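Local atomic coordinates of acetyl-CoA acetyltransferase (Elizabethkingia anophelis NUHP1, PDB entry 6BN2), a protein that probably catalyses, as an acetyl-CoA C-acetyltransferase of the thiolase family, the condensation of two acetyl-CoA molecules to acetoacetyl-CoA and the reverse cleavage. Residues Pro73-Gln76 against Ala77-Ala81; Gly99-Ala102 against Val103-Ala107. One frame throughout, in Å; residues are numbered along the deposited sequence.

Contact 1 (Pro73-Gln76 against Ala77-Ala81)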
loop_
_atom_site.group_PDB
_atom_site.type_symbol
_atom_site.label_atom_id
_atom_site.label_comp_id
_atom_site.label_asym_id
_atom_site.label_seq_id
_atom_site.Cartn_x
_atom_site.Cartn_y
_atom_site.Cartn_z
ATOM N N PRO A 73 -3.446 8.693 2.997
ATOM C CA PRO A 73 -4.838 8.309 3.294
ATOM C C PRO A 73 -4.985 7.489 4.568
ATOM O O PRO A 73 -5.972 7.676 5.290
ATOM C CB PRO A 73 -5.272 7.515 2.051
ATOM C CG PRO A 73 -4.093 7.444 1.145
ATOM C CD PRO A 73 -3.031 8.375 1.622
ATOM N N ALA A 74 -4.052 6.578 4.875
ATOM C CA ALA A 74 -4.236 5.806 6.101
ATOM C C ALA A 74 -4.069 6.674 7.347
ATOM O O ALA A 74 -4.718 6.412 8.373
ATOM C CB ALA A 74 -3.291 4.599 6.123
ATOM N N LYS A 75 -3.230 7.716 7.285
ATOM C CA LYS A 75 -3.142 8.640 8.415
ATOM C C LYS A 75 -4.443 9.408 8.588
ATOM O O LYS A 75 -4.901 9.640 9.716
ATOM C CB LYS A 75 -2.002 9.632 8.202
ATOM C CG LYS A 75 -1.814 10.628 9.369
ATOM C CD LYS A 75 -1.276 9.975 10.622
ATOM C CE LYS A 75 0.103 9.360 10.357
ATOM N NZ LYS A 75 0.820 8.995 11.616
ATOM N N GLN A 76 -5.023 9.869 7.474
ATOM C CA GLN A 76 -6.283 10.603 7.573
ATOM C C GLN A 76 -7.358 9.764 8.245
ATOM O O GLN A 76 -8.121 10.268 9.085
ATOM C CB GLN A 76 -6.750 11.031 6.183
ATOM C CG GLN A 76 -5.831 12.044 5.497
ATOM C CD GLN A 76 -6.383 12.397 4.150
ATOM O OE1 GLN A 76 -7.461 12.998 4.053
ATOM N NE2 GLN A 76 -5.676 11.991 3.084
ATOM N N ALA A 77 -7.439 8.482 7.889
ATOM C CA ALA A 77 -8.414 7.611 8.540
ATOM C C ALA A 77 -8.109 7.451 10.027
ATOM O O ALA A 77 -9.019 7.500 10.869
ATOM C CB ALA A 77 -8.455 6.246 7.836
ATOM N N ALA A 78 -6.844 7.206 10.370
ATOM C CA ALA A 78 -6.486 6.984 11.770
ATOM C C ALA A 78 -6.753 8.220 12.620
ATOM O O ALA A 78 -7.345 8.121 13.698
ATOM C CB ALA A 78 -5.010 6.576 11.884
ATOM N N LEU A 79 -6.278 9.392 12.176
ATOM C CA LEU A 79 -6.496 10.604 12.959
ATOM C C LEU A 79 -7.983 10.942 13.040
ATOM O O LEU A 79 -8.473 11.386 14.090
ATOM C CB LEU A 79 -5.703 11.776 12.370
ATOM C CG LEU A 79 -4.187 11.612 12.423
ATOM C CD1 LEU A 79 -3.507 12.836 11.796
ATOM C CD2 LEU A 79 -3.699 11.407 13.865
ATOM N N GLY A 80 -8.724 10.702 11.950
ATOM C CA GLY A 80 -10.159 10.952 11.978
ATOM C C GLY A 80 -10.901 10.059 12.957
ATOM O O GLY A 80 -11.959 10.444 13.480
ATOM N N ALA A 81 -10.369 8.862 13.214
ATOM C CA ALA A 81 -10.944 7.922 14.171
ATOM C C ALA A 81 -10.615 8.268 15.615
ATOM O O ALA A 81 -11.133 7.611 16.527
ATOM C CB ALA A 81 -10.452 6.502 13.871
#
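Two turns of the short helix 73-80, the connection between strands 59-62 and 89-93, are held by i to i+4 backbone bonds and by one side-chain pair, Lys75 with Leu79. Ala77 N, Ala78 N, Leu79 N and Gly80 N donate in turn to the carbonyls of Pro73, Ala74, Lys75 and Gln76. The straightest of the four runs from Leu79 N to Lys75 O, at 2.8 Å and an N-H...O angle of 176°. Beside that bond the two side chains cross at a slant. CG of Lys75 lies 3.7 Å from CD1 of Leu79, and CD of Lys75 comes within 3.8 Å of Leu79 CG, a purely aliphatic touch. Bends at chi2 and chi3 (70° and 61°) curl the lysine chain past the leucine before its NZ reaches a hydrogen bond with Thr87 O. The root of the leucine branch also rests on the lysine carbonyl, with Leu79 CG 3.4 Å from Lys75 O. Ala78 CB sits 3.5 Å from Ala74 O, and its methyl packs on Thr89 of strand 89-93. The Gln76 amide turns back toward the start of the helix, where NE2 is hydrogen-bonded to the carbonyls of Glu69 and Gln71, tying the preceding loop to the first turn. Tyr159 of the second subunit packs on both Gln76 and Leu79, while Ala77 touches Met123 of strand 117-125. The arrangement is that of the helical crossover in a beta-alpha-beta unit, here joining two neighbouring parallel strands in the N-terminal half of the thiolase fold.

Contact 2 (Gly99-Ala102 against Val103-Ala107)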
loop_
_atom_site.group_PDB
_atom_site.type_symbol
_atom_site.label_atom_id
_atom_site.label_comp_id
_atom_site.label_asym_id
_atom_site.label_seq_id
_atom_site.Cartn_x
_atom_site.Cartn_y
_atom_site.Cartn_z
ATOM N N GLY A 99 -7.852 -5.316 1.663
ATOM C CA GLY A 99 -8.236 -5.347 3.072
ATOM C C GLY A 99 -7.826 -6.639 3.756
ATOM O O GLY A 99 -7.506 -6.647 4.950
ATOM N N MET A 100 -7.827 -7.755 3.016
ATOM C CA MET A 100 -7.367 -8.998 3.628
ATOM C C MET A 100 -5.855 -8.988 3.794
ATOM O O MET A 100 -5.339 -9.438 4.823
ATOM C CB MET A 100 -7.817 -10.200 2.792
ATOM C CG MET A 100 -7.428 -11.548 3.451
ATOM S SD MET A 100 -8.123 -12.992 2.636
ATOM C CE MET A 100 -9.878 -12.782 2.980
ATOM N N LYS A 101 -5.135 -8.476 2.788
ATOM C CA LYS A 101 -3.679 -8.386 2.884
ATOM C C LYS A 101 -3.273 -7.485 4.042
ATOM O O LYS A 101 -2.288 -7.759 4.733
ATOM C CB LYS A 101 -3.114 -7.867 1.558
ATOM C CG LYS A 101 -1.571 -7.854 1.487
ATOM C CD LYS A 101 -0.978 -9.260 1.676
ATOM C CE LYS A 101 0.538 -9.231 1.371
ATOM N NZ LYS A 101 1.120 -10.610 1.503
ATOM N N ALA A 102 -4.037 -6.414 4.286
ATOM C CA ALA A 102 -3.772 -5.570 5.455
ATOM C C ALA A 102 -3.838 -6.382 6.745
ATOM O O ALA A 102 -2.972 -6.253 7.619
ATOM C CB ALA A 102 -4.778 -4.412 5.511
ATOM N N VAL A 103 -4.880 -7.205 6.893
ATOM C CA VAL A 103 -5.014 -8.036 8.092
ATOM C C VAL A 103 -3.867 -9.036 8.195
ATOM O O VAL A 103 -3.313 -9.250 9.280
ATOM C CB VAL A 103 -6.377 -8.750 8.088
ATOM C CG1 VAL A 103 -6.421 -9.817 9.202
ATOM C CG2 VAL A 103 -7.510 -7.725 8.251
ATOM N N MET A 104 -3.492 -9.664 7.072
ATOM C CA MET A 104 -2.394 -10.630 7.084
ATOM C C MET A 104 -1.072 -9.972 7.471
ATOM O O MET A 104 -0.313 -10.509 8.288
ATOM C CB MET A 104 -2.292 -11.295 5.703
ATOM C CG MET A 104 -3.526 -12.129 5.379
ATOM S SD MET A 104 -3.637 -12.528 3.601
ATOM C CE MET A 104 -2.036 -13.259 3.290
ATOM N N MET A 105 -0.764 -8.819 6.869
ATOM C CA MET A 105 0.462 -8.094 7.199
ATOM C C MET A 105 0.475 -7.679 8.662
ATOM O O MET A 105 1.514 -7.698 9.315
ATOM C CB MET A 105 0.594 -6.858 6.304
ATOM C CG MET A 105 0.849 -7.194 4.845
ATOM S SD MET A 105 0.655 -5.762 3.770
ATOM C CE MET A 105 2.260 -5.763 2.922
ATOM N N ALA A 106 -0.683 -7.278 9.179
ATOM C CA ALA A 106 -0.759 -6.909 10.585
ATOM C C ALA A 106 -0.509 -8.118 11.480
ATOM O O ALA A 106 0.178 -8.013 12.506
ATOM C CB ALA A 106 -2.122 -6.277 10.881
ATOM N N ALA A 107 -1.060 -9.279 11.104
ATOM C CA ALA A 107 -0.794 -10.492 11.864
ATOM C C ALA A 107 0.696 -10.823 11.846
ATOM O O ALA A 107 1.265 -11.248 12.866
ATOM C CB ALA A 107 -1.638 -11.648 11.307
#
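Met104 lays its thioether across Met100, its SD 3.9 Å from CG of Met100. In this pair Met104 CG also rests 3.3 Å from Met100 O, the carbonyl that accepts the backbone N-H of Met104 in its own plane. With CG of Met100 opposite its backbone N (chi1 -176°) and CG of Met104 beside its own (chi1 -65°), the two chains converge on one flank of the helix. One residue further on, Met105 SD lies 3.8 Å from Lys101 CG, a contact that is doubtful because the methionine was modelled in two conformers. Lys101 runs nearly straight beyond its bend at chi2, and NZ is carried to the subunit interface. That amine makes salt bridges to Asp288 of strand 281-290 and to Asp58 of the second subunit, so a buried lysine is held by carboxylates from both chains, which probably favours its protonated form. Beneath the side chains run the i to i+4 backbone bonds, of which the one from Val103 N to Gly99 O is weak at 3.3 Å. Gly99 follows by three residues Cys96, the predicted acyl-thioester nucleophile, S-acetylated here, and lies about 10 Å from the side chain of His356, a predicted proton acceptor. Helix 98-111 is packed between two pairs of strands, consistent with the buried helical layer of the thiolase fold: Met100, Val103 and Met104 meet 391-399, Val103 and Met104 also 281-290, while Val103 and Ala106 meet 117-125, and Ala102 and Ala106 abut Tyr60 of strand 59-62.

Both contacts are successive turns of a helix in the N-terminal half of the chain, and their centres lie about 17 Å apart without touching. Contact 2 is the deeper, every touching residue buried, whereas contact 1 is farther from the centre of the chain and includes the exposed Gly80. Strand 117-125 is packed by side chains of both helices, and both contacts touch the second subunit. Each has a lysine whose aliphatic part crosses the residue four places later, doubtfully so for Met105, but Lys75 ends on a backbone carbonyl of its own chain and Lys101 on carboxylates of two subunits. The Met100-Met104 pair marks contact 2; a single lysine-leucine pair is the side-chain contact of contact 1.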